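Local coordinates for protein cystathionine gamma-synthase (Xanthomonas oryzae pv. oryzae KACC 10331, PDB 6LGO) that probably makes cystathionine, and may also cleave it, as a pyridoxal phosphate-dependent enzyme of the trans-sulfuration family, at residues M88-L93 / G220-R225; H109-G114 / L153-S158; A179-D184 / F198-V203. The protein carries 1 engineered substitution. One frame throughout, in Å; residues are numbered along the deposited sequence.

Interaction 1 (M88-L93 / G220-R225); sequences MGAINL and GAVVAR. With EBO ((2~{S})-2-azanyl-4-[(3~{S})-3-[(~{E})-[2-methyl-3-oxidanyl-5-(phosphonomethyl)pyridin-4-yl]methylideneamino]-4-oxidanyl-4-oxidanylidene-butyl]sulfanyl-butanoic acid), chain E.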
loop_
_atom_site.group_PDB
_atom_site.type_symbol
_atom_site.label_atom_id
_atom_site.label_comp_id
_atom_site.label_asym_id
_atom_site.label_seq_id
_atom_site.Cartn_x
_atom_site.Cartn_y
_atom_site.Cartn_z
ATOM N N MET A 88 13.920 2.536 -17.828
ATOM C CA MET A 88 14.809 1.709 -18.713
ATOM C C MET A 88 13.977 0.629 -19.388
ATOM O O MET A 88 14.260 0.310 -20.541
ATOM C CB MET A 88 16.036 1.084 -18.026
ATOM C CG MET A 88 17.112 2.161 -17.685
ATOM S SD MET A 88 17.529 3.300 -19.082
ATOM C CE MET A 88 17.769 1.991 -20.286
ATOM N N GLY A 89 13.068 0.023 -18.625
ATOM C CA GLY A 89 12.191 -0.999 -19.130
ATOM C C GLY A 89 11.396 -0.481 -20.308
ATOM O O GLY A 89 11.084 -1.303 -21.188
ATOM N N ALA A 90 10.974 0.794 -20.298
ATOM C CA ALA A 90 10.136 1.296 -21.390
ATOM C C ALA A 90 11.043 1.353 -22.626
ATOM O O ALA A 90 10.589 1.049 -23.740
ATOM C CB ALA A 90 9.522 2.638 -21.021
ATOM N N ILE A 91 12.301 1.748 -22.445
ATOM C CA ILE A 91 13.255 1.816 -23.590
ATOM C C ILE A 91 13.477 0.373 -24.080
ATOM O O ILE A 91 13.446 0.064 -25.279
ATOM C CB ILE A 91 14.551 2.565 -23.195
ATOM C CG1 ILE A 91 14.268 4.055 -22.947
ATOM C CG2 ILE A 91 15.579 2.389 -24.293
ATOM C CD1 ILE A 91 15.392 4.815 -22.241
ATOM N N ASN A 92 13.738 -0.509 -23.162
ATOM C CA ASN A 92 13.935 -1.937 -23.483
ATOM C C ASN A 92 12.720 -2.448 -24.295
ATOM O O ASN A 92 12.896 -3.147 -25.292
ATOM C CB ASN A 92 14.182 -2.716 -22.216
ATOM C CG ASN A 92 14.559 -4.143 -22.541
ATOM O OD1 ASN A 92 15.400 -4.429 -23.391
ATOM N ND2 ASN A 92 13.974 -5.036 -21.836
ATOM N N LEU A 93 11.515 -2.149 -23.872
ATOM C CA LEU A 93 10.309 -2.639 -24.551
ATOM C C LEU A 93 10.365 -2.135 -25.994
ATOM O O LEU A 93 10.166 -2.900 -26.860
ATOM C CB LEU A 93 9.050 -2.166 -23.807
ATOM C CG LEU A 93 7.754 -2.356 -24.597
ATOM C CD1 LEU A 93 7.498 -3.858 -24.837
ATOM C CD2 LEU A 93 6.577 -1.669 -23.926
ATOM N N GLY A 220 8.031 3.136 -15.956
ATOM C CA GLY A 220 8.092 3.690 -17.315
ATOM C C GLY A 220 6.741 3.691 -18.002
ATOM O O GLY A 220 5.812 2.977 -17.541
ATOM N N ALA A 221 6.683 4.361 -19.160
ATOM C CA ALA A 221 5.509 4.332 -20.044
ATOM C C ALA A 221 5.955 4.457 -21.491
ATOM O O ALA A 221 6.899 5.242 -21.743
ATOM C CB ALA A 221 4.496 5.441 -19.679
ATOM N N VAL A 222 5.187 3.830 -22.378
ATOM C CA VAL A 222 5.338 3.946 -23.816
ATOM C C VAL A 222 3.957 4.183 -24.392
ATOM O O VAL A 222 3.085 3.386 -24.139
ATOM C CB VAL A 222 5.967 2.721 -24.459
ATOM C CG1 VAL A 222 6.260 3.030 -25.928
ATOM C CG2 VAL A 222 7.247 2.364 -23.754
ATOM N N VAL A 223 3.841 5.215 -25.220
ATOM C CA VAL A 223 2.594 5.588 -25.909
ATOM C C VAL A 223 2.902 5.566 -27.376
ATOM O O VAL A 223 3.793 6.333 -27.802
ATOM C CB VAL A 223 2.137 6.990 -25.478
ATOM C CG1 VAL A 223 0.952 7.423 -26.339
ATOM C CG2 VAL A 223 1.762 7.018 -23.995
ATOM N N ALA A 224 2.164 4.814 -28.136
ATOM C CA ALA A 224 2.278 4.782 -29.621
ATOM C C ALA A 224 1.219 5.658 -30.245
ATOM O O ALA A 224 0.086 5.556 -29.824
ATOM C CB ALA A 224 2.095 3.371 -30.085
ATOM N N ARG A 225 1.522 6.396 -31.301
ATOM C CA ARG A 225 0.505 7.096 -32.135
ATOM C C ARG A 225 -0.467 6.064 -32.664
ATOM O O ARG A 225 -1.677 6.322 -32.518
ATOM C CB ARG A 225 1.131 7.899 -33.291
ATOM C CG ARG A 225 0.387 9.174 -33.711
ATOM C CD ARG A 225 1.212 10.097 -34.703
ATOM N NE ARG A 225 0.908 9.478 -36.001
ATOM C CZ ARG A 225 1.744 8.816 -36.841
ATOM N NH1 ARG A 225 1.200 8.240 -37.908
ATOM N NH2 ARG A 225 3.072 8.746 -36.671
HETATM O O6 EBO E . 19.215 11.133 -14.626
HETATM C C15 EBO E . 18.668 10.564 -13.616
HETATM O O5 EBO E . 18.726 10.974 -12.451
HETATM C C8 EBO E . 17.901 9.301 -13.682
HETATM C C9 EBO E . 18.450 8.083 -12.822
HETATM C C10 EBO E . 19.989 8.089 -12.512
HETATM S S EBO E . 20.181 6.649 -11.615
HETATM C C11 EBO E . 21.800 6.342 -12.128
HETATM C C12 EBO E . 22.420 5.385 -11.173
HETATM C C13 EBO E . 22.032 3.933 -11.193
HETATM C C14 EBO E . 22.178 3.244 -12.510
HETATM O O4 EBO E . 21.304 3.380 -13.357
HETATM O O3 EBO E . 23.091 2.479 -12.781
HETATM N N2 EBO E . 22.930 3.448 -10.152
HETATM N N1 EBO E . 17.470 9.125 -15.103
HETATM C C7 EBO E . 16.678 8.253 -15.521
HETATM C C3 EBO E . 16.140 8.228 -16.878
HETATM C C2 EBO E . 16.233 9.402 -17.679
HETATM O O7 EBO E . 16.859 10.556 -17.256
HETATM C C4 EBO E . 15.428 7.014 -17.379
HETATM C C6 EBO E . 15.010 5.698 -16.680
HETATM P P EBO E . 14.286 5.077 -15.044
HETATM O O2 EBO E . 12.937 5.050 -14.414
HETATM O O1 EBO E . 14.439 3.505 -15.181
HETATM O O EBO E . 15.241 5.288 -13.817
HETATM C C5 EBO E . 15.078 7.240 -18.794
HETATM N N EBO E . 15.151 8.336 -19.597
HETATM C C1 EBO E . 15.743 9.391 -19.056
HETATM C C EBO E . 15.895 10.702 -19.716
#
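Ala-90 and Val-222 meet methyl to methyl, and no flat side chain, ring face or ring edge takes part between helix and strand. Ala-90 points its CB at the strand. Ala-90 CB lies 3.6 Å from Val-222 CG2 and 3.8 Å from the carbonyl O of Ala-221. Gly-220 sits under the same methyl without a side chain, which lets the helix come close: the CA atoms of Ala-90 and Gly-220 are 5.1 Å apart. In Val-222, CG1 is anti to the backbone N (chi1 -172°) and CG2 lies beside that N. CG2 is thus the branch that reaches the helix. The Leu-93 and Val-222 side chains cross at a slant, with Leu-93 CD2 4.1 Å from Val-222 CG2. Ahead of this packing, Met-88 N gives a hydrogen bond of 2.9 Å to O1 of the EBO phosphonate group, with an N-H...O angle of 161°. The first turn of the helix therefore faces the phosphorus-bearing end of EBO, the cofactor-cystathionine imine, as in other enzymes of this fold. Strand 220-224 lies between strands 80-84 and 202-206. Helix 87-98 packs on this sheet, with helices 113-124 and 227-240 beside it.

Interaction 2 (H109-G114 / L153-S158); sequences HDAYGG and LIETPS. With EBO ((2~{S})-2-azanyl-4-[(3~{S})-3-[(~{E})-[2-methyl-3-oxidanyl-5-(phosphonomethyl)pyridin-4-yl]methylideneamino]-4-oxidanyl-4-oxidanylidene-butyl]sulfanyl-butanoic acid), chain E.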
loop_
_atom_site.group_PDB
_atom_site.type_symbol
_atom_site.label_atom_id
_atom_site.label_comp_id
_atom_site.label_asym_id
_atom_site.label_seq_id
_atom_site.Cartn_x
_atom_site.Cartn_y
_atom_site.Cartn_z
ATOM N N HIS A 109 23.994 11.376 -28.876
ATOM C CA HIS A 109 25.344 11.243 -28.269
ATOM C C HIS A 109 25.249 11.588 -26.775
ATOM O O HIS A 109 26.022 11.063 -25.992
ATOM C CB HIS A 109 26.377 12.062 -29.073
ATOM C CG HIS A 109 26.256 13.535 -28.899
ATOM N ND1 HIS A 109 25.029 14.207 -29.062
ATOM C CD2 HIS A 109 27.192 14.482 -28.640
ATOM C CE1 HIS A 109 25.240 15.504 -28.876
ATOM N NE2 HIS A 109 26.536 15.693 -28.611
ATOM N N ASP A 110 24.332 12.471 -26.423
ATOM C CA ASP A 110 24.203 13.007 -25.063
ATOM C C ASP A 110 22.901 12.527 -24.380
ATOM O O ASP A 110 22.363 13.212 -23.495
ATOM C CB ASP A 110 24.199 14.525 -25.123
ATOM C CG ASP A 110 22.993 15.147 -25.818
ATOM O OD1 ASP A 110 22.268 14.412 -26.526
ATOM O OD2 ASP A 110 22.853 16.418 -25.722
ATOM N N ALA A 111 22.436 11.364 -24.716
ATOM C CA ALA A 111 21.297 10.753 -24.007
ATOM C C ALA A 111 21.705 10.386 -22.589
ATOM O O ALA A 111 22.907 10.269 -22.286
ATOM C CB ALA A 111 20.836 9.562 -24.786
ATOM N N TYR A 112 20.713 10.186 -21.735
ATOM C CA TYR A 112 20.896 9.605 -20.378
ATOM C C TYR A 112 21.895 8.444 -20.448
ATOM O O TYR A 112 21.841 7.630 -21.363
ATOM C CB TYR A 112 19.519 9.257 -19.821
ATOM C CG TYR A 112 19.585 8.400 -18.579
ATOM C CD1 TYR A 112 20.343 8.782 -17.490
ATOM C CD2 TYR A 112 19.064 7.118 -18.598
ATOM C CE1 TYR A 112 20.529 7.916 -16.425
ATOM C CE2 TYR A 112 19.202 6.275 -17.511
ATOM C CZ TYR A 112 19.946 6.663 -16.419
ATOM O OH TYR A 112 20.103 5.792 -15.367
ATOM N N GLY A 113 22.875 8.479 -19.551
ATOM C CA GLY A 113 23.937 7.485 -19.403
ATOM C C GLY A 113 23.413 6.068 -19.268
ATOM O O GLY A 113 24.040 5.192 -19.882
ATOM N N GLY A 114 22.271 5.831 -18.617
ATOM C CA GLY A 114 21.637 4.493 -18.593
ATOM C C GLY A 114 21.110 4.091 -19.963
ATOM O O GLY A 114 21.167 2.899 -20.334
ATOM N N LEU A 153 15.970 7.363 -32.021
ATOM C CA LEU A 153 15.510 7.813 -30.690
ATOM C C LEU A 153 16.002 9.244 -30.463
ATOM O O LEU A 153 17.196 9.490 -30.651
ATOM C CB LEU A 153 16.043 6.839 -29.632
ATOM C CG LEU A 153 15.654 7.181 -28.205
ATOM C CD1 LEU A 153 15.427 5.921 -27.418
ATOM C CD2 LEU A 153 16.715 7.980 -27.559
ATOM N N ILE A 154 15.097 10.121 -30.051
ATOM C CA ILE A 154 15.401 11.527 -29.688
ATOM C C ILE A 154 15.212 11.649 -28.181
ATOM O O ILE A 154 14.197 11.195 -27.688
ATOM C CB ILE A 154 14.461 12.461 -30.433
ATOM C CG1 ILE A 154 14.542 12.246 -31.939
ATOM C CG2 ILE A 154 14.629 13.901 -30.007
ATOM C CD1 ILE A 154 13.382 12.815 -32.688
ATOM N N GLU A 155 16.111 12.346 -27.497
ATOM C CA GLU A 155 15.902 12.722 -26.088
ATOM C C GLU A 155 15.978 14.228 -26.000
ATOM O O GLU A 155 17.094 14.729 -25.997
ATOM C CB GLU A 155 16.923 11.986 -25.251
ATOM C CG GLU A 155 16.806 12.262 -23.782
ATOM C CD GLU A 155 17.921 11.656 -22.930
ATOM O OE1 GLU A 155 18.531 12.429 -22.206
ATOM O OE2 GLU A 155 18.194 10.420 -23.029
ATOM N N THR A 156 14.846 14.932 -25.846
ATOM C CA THR A 156 14.896 16.407 -25.831
ATOM C C THR A 156 13.911 16.923 -24.805
ATOM O O THR A 156 12.750 16.511 -24.751
ATOM C CB THR A 156 14.720 16.995 -27.248
ATOM O OG1 THR A 156 14.768 18.413 -27.169
ATOM C CG2 THR A 156 13.366 16.758 -27.855
ATOM N N PRO A 157 14.343 17.853 -23.954
ATOM C CA PRO A 157 15.741 18.211 -23.789
ATOM C C PRO A 157 16.611 17.083 -23.240
ATOM O O PRO A 157 16.139 16.151 -22.594
ATOM C CB PRO A 157 15.722 19.279 -22.688
ATOM C CG PRO A 157 14.325 19.829 -22.684
ATOM C CD PRO A 157 13.485 18.629 -23.056
ATOM N N SER A 158 17.885 17.185 -23.549
ATOM C CA SER A 158 18.874 16.134 -23.275
ATOM C C SER A 158 19.339 16.227 -21.817
ATOM O O SER A 158 19.389 17.320 -21.184
ATOM C CB SER A 158 20.001 16.149 -24.315
ATOM O OG SER A 158 20.879 17.268 -24.162
HETATM O O6 EBO E . 19.215 11.133 -14.626
HETATM C C15 EBO E . 18.668 10.564 -13.616
HETATM O O5 EBO E . 18.726 10.974 -12.451
HETATM C C8 EBO E . 17.901 9.301 -13.682
HETATM C C9 EBO E . 18.450 8.083 -12.822
HETATM C C10 EBO E . 19.989 8.089 -12.512
HETATM S S EBO E . 20.181 6.649 -11.615
HETATM C C11 EBO E . 21.800 6.342 -12.128
HETATM C C12 EBO E . 22.420 5.385 -11.173
HETATM C C13 EBO E . 22.032 3.933 -11.193
HETATM C C14 EBO E . 22.178 3.244 -12.510
HETATM O O4 EBO E . 21.304 3.380 -13.357
HETATM O O3 EBO E . 23.091 2.479 -12.781
HETATM N N2 EBO E . 22.930 3.448 -10.152
HETATM N N1 EBO E . 17.470 9.125 -15.103
HETATM C C7 EBO E . 16.678 8.253 -15.521
HETATM C C3 EBO E . 16.140 8.228 -16.878
HETATM C C2 EBO E . 16.233 9.402 -17.679
HETATM O O7 EBO E . 16.859 10.556 -17.256
HETATM C C4 EBO E . 15.428 7.014 -17.379
HETATM C C6 EBO E . 15.010 5.698 -16.680
HETATM P P EBO E . 14.286 5.077 -15.044
HETATM O O2 EBO E . 12.937 5.050 -14.414
HETATM O O1 EBO E . 14.439 3.505 -15.181
HETATM O O EBO E . 15.241 5.288 -13.817
HETATM C C5 EBO E . 15.078 7.240 -18.794
HETATM N N EBO E . 15.151 8.336 -19.597
HETATM C C1 EBO E . 15.743 9.391 -19.056
HETATM C C EBO E . 15.895 10.702 -19.716
HETATM O O HOH W 1 22.869 15.879 -22.459
#
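Asp-110 to Tyr-112 and Glu-155 to Ser-158 meet at the cofactor site of a fold type I pyridoxal phosphate enzyme. They lie where the parallel strands 104-108 and 151-155 give way to the turns that follow. Two direct hydrogen bonds join them. Tyr-112 N, at the N-cap of helix 113-124, gives one to Glu-155 OE2 at 2.8 Å, with an angle of 158° at the hydrogen. OE2 accepts it with its syn lone pair. Glu-155 reaches this far because its chain is extended, with CG anti to the backbone N (chi1 -179°). Its other oxygen, OE1, takes Asn-159 N. The second bond runs from Ser-158 OG to Asp-110 OD2 at 2.7 Å and meets the carboxylate from above its plane. Arg-163 ties this pair further, with a salt bridge to OD2 and a backbone N-H bonded to Ser-158 OG. A water donates both to Asp-110 O and to Ser-158 OG. Beside these bonds, Ala-111 CB packs 3.3 Å from the carboxylate oxygen Glu-155 OE2. The Tyr-112 ring lies face-on over the imine and pyridine ring of EBO, with EBO N1, the imine nitrogen, 3.5 Å above its plane toward the rim. Gly-114 N sits over the centre of the opposite face. The phenol end is hydrogen-bonded to Arg-59 of the second subunit, while Tyr-112 OH is 3.4 Å from EBO O4.

Interaction 3 (A179-D184 / F198-V203); sequences ALTVVD and FGADLV. With EBO ((2~{S})-2-azanyl-4-[(3~{S})-3-[(~{E})-[2-methyl-3-oxidanyl-5-(phosphonomethyl)pyridin-4-yl]methylideneamino]-4-oxidanyl-4-oxidanylidene-butyl]sulfanyl-butanoic acid), chain E.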
loop_
_atom_site.group_PDB
_atom_site.type_symbol
_atom_site.label_atom_id
_atom_site.label_comp_id
_atom_site.label_asym_id
_atom_site.label_seq_id
_atom_site.Cartn_x
_atom_site.Cartn_y
_atom_site.Cartn_z
ATOM N N ALA A 179 12.365 5.429 -41.486
ATOM C CA ALA A 179 12.667 5.165 -40.053
ATOM C C ALA A 179 11.462 5.526 -39.162
ATOM O O ALA A 179 10.804 6.522 -39.456
ATOM C CB ALA A 179 13.894 5.907 -39.603
ATOM N N LEU A 180 11.207 4.712 -38.135
ATOM C CA LEU A 180 10.319 5.045 -37.005
ATOM C C LEU A 180 11.098 5.985 -36.100
ATOM O O LEU A 180 12.332 5.915 -36.116
ATOM C CB LEU A 180 9.878 3.767 -36.264
ATOM C CG LEU A 180 8.961 2.823 -37.078
ATOM C CD1 LEU A 180 8.761 1.542 -36.323
ATOM C CD2 LEU A 180 7.591 3.474 -37.467
ATOM N N THR A 181 10.380 6.845 -35.387
ATOM C CA THR A 181 10.920 7.758 -34.358
ATOM C C THR A 181 10.311 7.453 -32.990
ATOM O O THR A 181 9.102 7.237 -32.913
ATOM C CB THR A 181 10.677 9.240 -34.660
ATOM O OG1 THR A 181 9.332 9.375 -35.085
ATOM C CG2 THR A 181 11.607 9.751 -35.721
ATOM N N VAL A 182 11.166 7.502 -31.972
ATOM C CA VAL A 182 10.740 7.420 -30.567
ATOM C C VAL A 182 11.391 8.562 -29.815
ATOM O O VAL A 182 12.640 8.751 -29.947
ATOM C CB VAL A 182 11.083 6.070 -29.946
ATOM C CG1 VAL A 182 12.573 5.774 -29.928
ATOM C CG2 VAL A 182 10.524 6.027 -28.527
ATOM N N VAL A 183 10.593 9.256 -29.002
ATOM C CA VAL A 183 11.103 10.428 -28.245
ATOM C C VAL A 183 10.962 10.101 -26.748
ATOM O O VAL A 183 9.839 9.857 -26.216
ATOM C CB VAL A 183 10.343 11.724 -28.578
ATOM C CG1 VAL A 183 10.964 12.893 -27.862
ATOM C CG2 VAL A 183 10.270 12.032 -30.057
ATOM N N ASP A 184 12.072 10.199 -26.055
ATOM C CA ASP A 184 12.088 10.164 -24.584
ATOM C C ASP A 184 11.736 11.576 -24.115
ATOM O O ASP A 184 12.554 12.467 -24.161
ATOM C CB ASP A 184 13.438 9.652 -24.104
ATOM C CG ASP A 184 13.559 9.479 -22.611
ATOM O OD1 ASP A 184 12.714 10.089 -21.921
ATOM O OD2 ASP A 184 14.550 8.783 -22.174
ATOM N N PHE A 198 4.014 16.307 -33.583
ATOM C CA PHE A 198 4.984 16.573 -34.664
ATOM C C PHE A 198 5.125 15.309 -35.495
ATOM O O PHE A 198 5.990 15.294 -36.355
ATOM C CB PHE A 198 6.329 17.064 -34.104
ATOM C CG PHE A 198 6.240 18.367 -33.354
ATOM C CD1 PHE A 198 5.954 19.534 -34.011
ATOM C CD2 PHE A 198 6.274 18.407 -31.984
ATOM C CE1 PHE A 198 5.745 20.728 -33.338
ATOM C CE2 PHE A 198 6.060 19.588 -31.299
ATOM C CZ PHE A 198 5.812 20.757 -31.979
ATOM N N GLY A 199 4.287 14.278 -35.310
ATOM C CA GLY A 199 4.390 13.081 -36.173
ATOM C C GLY A 199 5.279 11.941 -35.657
ATOM O O GLY A 199 5.352 10.886 -36.341
ATOM N N ALA A 200 5.855 12.005 -34.453
ATOM C CA ALA A 200 6.646 10.879 -33.881
ATOM C C ALA A 200 5.784 9.607 -33.785
ATOM O O ALA A 200 4.602 9.723 -33.571
ATOM C CB ALA A 200 7.106 11.283 -32.496
ATOM N N ASP A 201 6.345 8.413 -33.917
ATOM C CA ASP A 201 5.548 7.153 -33.829
ATOM C C ASP A 201 5.348 6.748 -32.353
ATOM O O ASP A 201 4.331 6.174 -32.067
ATOM C CB ASP A 201 6.261 6.028 -34.578
ATOM C CG ASP A 201 6.496 6.384 -36.047
ATOM O OD1 ASP A 201 5.539 6.354 -36.808
ATOM O OD2 ASP A 201 7.625 6.805 -36.394
ATOM N N LEU A 202 6.290 7.071 -31.461
ATOM C CA LEU A 202 6.327 6.644 -30.047
ATOM C C LEU A 202 6.879 7.745 -29.139
ATOM O O LEU A 202 7.866 8.464 -29.502
ATOM C CB LEU A 202 7.233 5.433 -29.902
ATOM C CG LEU A 202 6.861 4.191 -30.686
ATOM C CD1 LEU A 202 8.074 3.332 -30.902
ATOM C CD2 LEU A 202 5.823 3.387 -29.960
ATOM N N VAL A 203 6.303 7.824 -27.957
ATOM C CA VAL A 203 6.880 8.670 -26.915
ATOM C C VAL A 203 6.935 7.812 -25.650
ATOM O O VAL A 203 6.017 6.945 -25.419
ATOM C CB VAL A 203 6.105 9.985 -26.736
ATOM C CG1 VAL A 203 4.665 9.751 -26.299
ATOM C CG2 VAL A 203 6.801 10.874 -25.698
HETATM O O6 EBO E . 19.215 11.133 -14.626
HETATM C C15 EBO E . 18.668 10.564 -13.616
HETATM O O5 EBO E . 18.726 10.974 -12.451
HETATM C C8 EBO E . 17.901 9.301 -13.682
HETATM C C9 EBO E . 18.450 8.083 -12.822
HETATM C C10 EBO E . 19.989 8.089 -12.512
HETATM S S EBO E . 20.181 6.649 -11.615
HETATM C C11 EBO E . 21.800 6.342 -12.128
HETATM C C12 EBO E . 22.420 5.385 -11.173
HETATM C C13 EBO E . 22.032 3.933 -11.193
HETATM C C14 EBO E . 22.178 3.244 -12.510
HETATM O O4 EBO E . 21.304 3.380 -13.357
HETATM O O3 EBO E . 23.091 2.479 -12.781
HETATM N N2 EBO E . 22.930 3.448 -10.152
HETATM N N1 EBO E . 17.470 9.125 -15.103
HETATM C C7 EBO E . 16.678 8.253 -15.521
HETATM C C3 EBO E . 16.140 8.228 -16.878
HETATM C C2 EBO E . 16.233 9.402 -17.679
HETATM O O7 EBO E . 16.859 10.556 -17.256
HETATM C C4 EBO E . 15.428 7.014 -17.379
HETATM C C6 EBO E . 15.010 5.698 -16.680
HETATM P P EBO E . 14.286 5.077 -15.044
HETATM O O2 EBO E . 12.937 5.050 -14.414
HETATM O O1 EBO E . 14.439 3.505 -15.181
HETATM O O EBO E . 15.241 5.288 -13.817
HETATM C C5 EBO E . 15.078 7.240 -18.794
HETATM N N EBO E . 15.151 8.336 -19.597
HETATM C C1 EBO E . 15.743 9.391 -19.056
HETATM C C EBO E . 15.895 10.702 -19.716
#
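Leu-180 and Asp-201 cross at about a right angle, with Leu-180 CD2 laid 3.4 Å from Asp-201 CG. Asp-201 has its CG beside the backbone N and anti to the carbonyl carbon (chi1 -58°), which turns the carboxylate toward the neighbouring strand. There OD2 accepts a hydrogen bond from Thr-181 N at 2.9 Å, nearly straight at 164°, through its anti lone pair. OD1 has a long, weak ion pair with Arg-225. Thr-181 answers with its carbonyl O, which takes weak bonds from both Asp-201 N and Leu-202 N, and with OG1, which takes another weak bond from Asp-201 N. Further along, the strands pair in parallel. Val-183 N gives a hydrogen bond to Leu-202 O at 2.9 Å, and the CA-H of Val-182 also points at that oxygen. Val-182 and Leu-202 lie on one face of the sheet and cross at a slant, CG2 of the valine 3.6 Å from CB of the leucine. Val-183 and Val-203 occupy the other face. On that side Val-183 CG2 meets Ala-200 CB at 4.1 Å, and helix 167-176 packs against both residues. The strand ends at Asp-184, whose OD2 is 2.7 Å from EBO N, the pyridine nitrogen. A parallel strand ending in an aspartate at this nitrogen is characteristic of fold type I pyridoxal phosphate enzymes.

All three contacts are largely buried, and all reach the same seven-stranded sheet. Among touching residues, only those of interaction 3 include partly exposed ones, Leu-180 and Gly-199. Interactions 2 and 3 hold adjacent strands: Ile-154 of one pairs by backbone with Val-182 and Asp-184 of the other. Interactions 1 and 3 meet one strand further, at the border of strands 202-206 and 220-224, where Val-223 N lies by Val-203 O. Interaction 1 is apolar helix-on-sheet packing, interaction 2 is polar bonding at the ends of the strands, and interaction 3 is mainly strand pairing. Met-88 packs on Tyr-112 and Gly-114, joining interactions 1 and 2. Each approaches a different part of EBO: phosphonate, ring face and pyridine nitrogen.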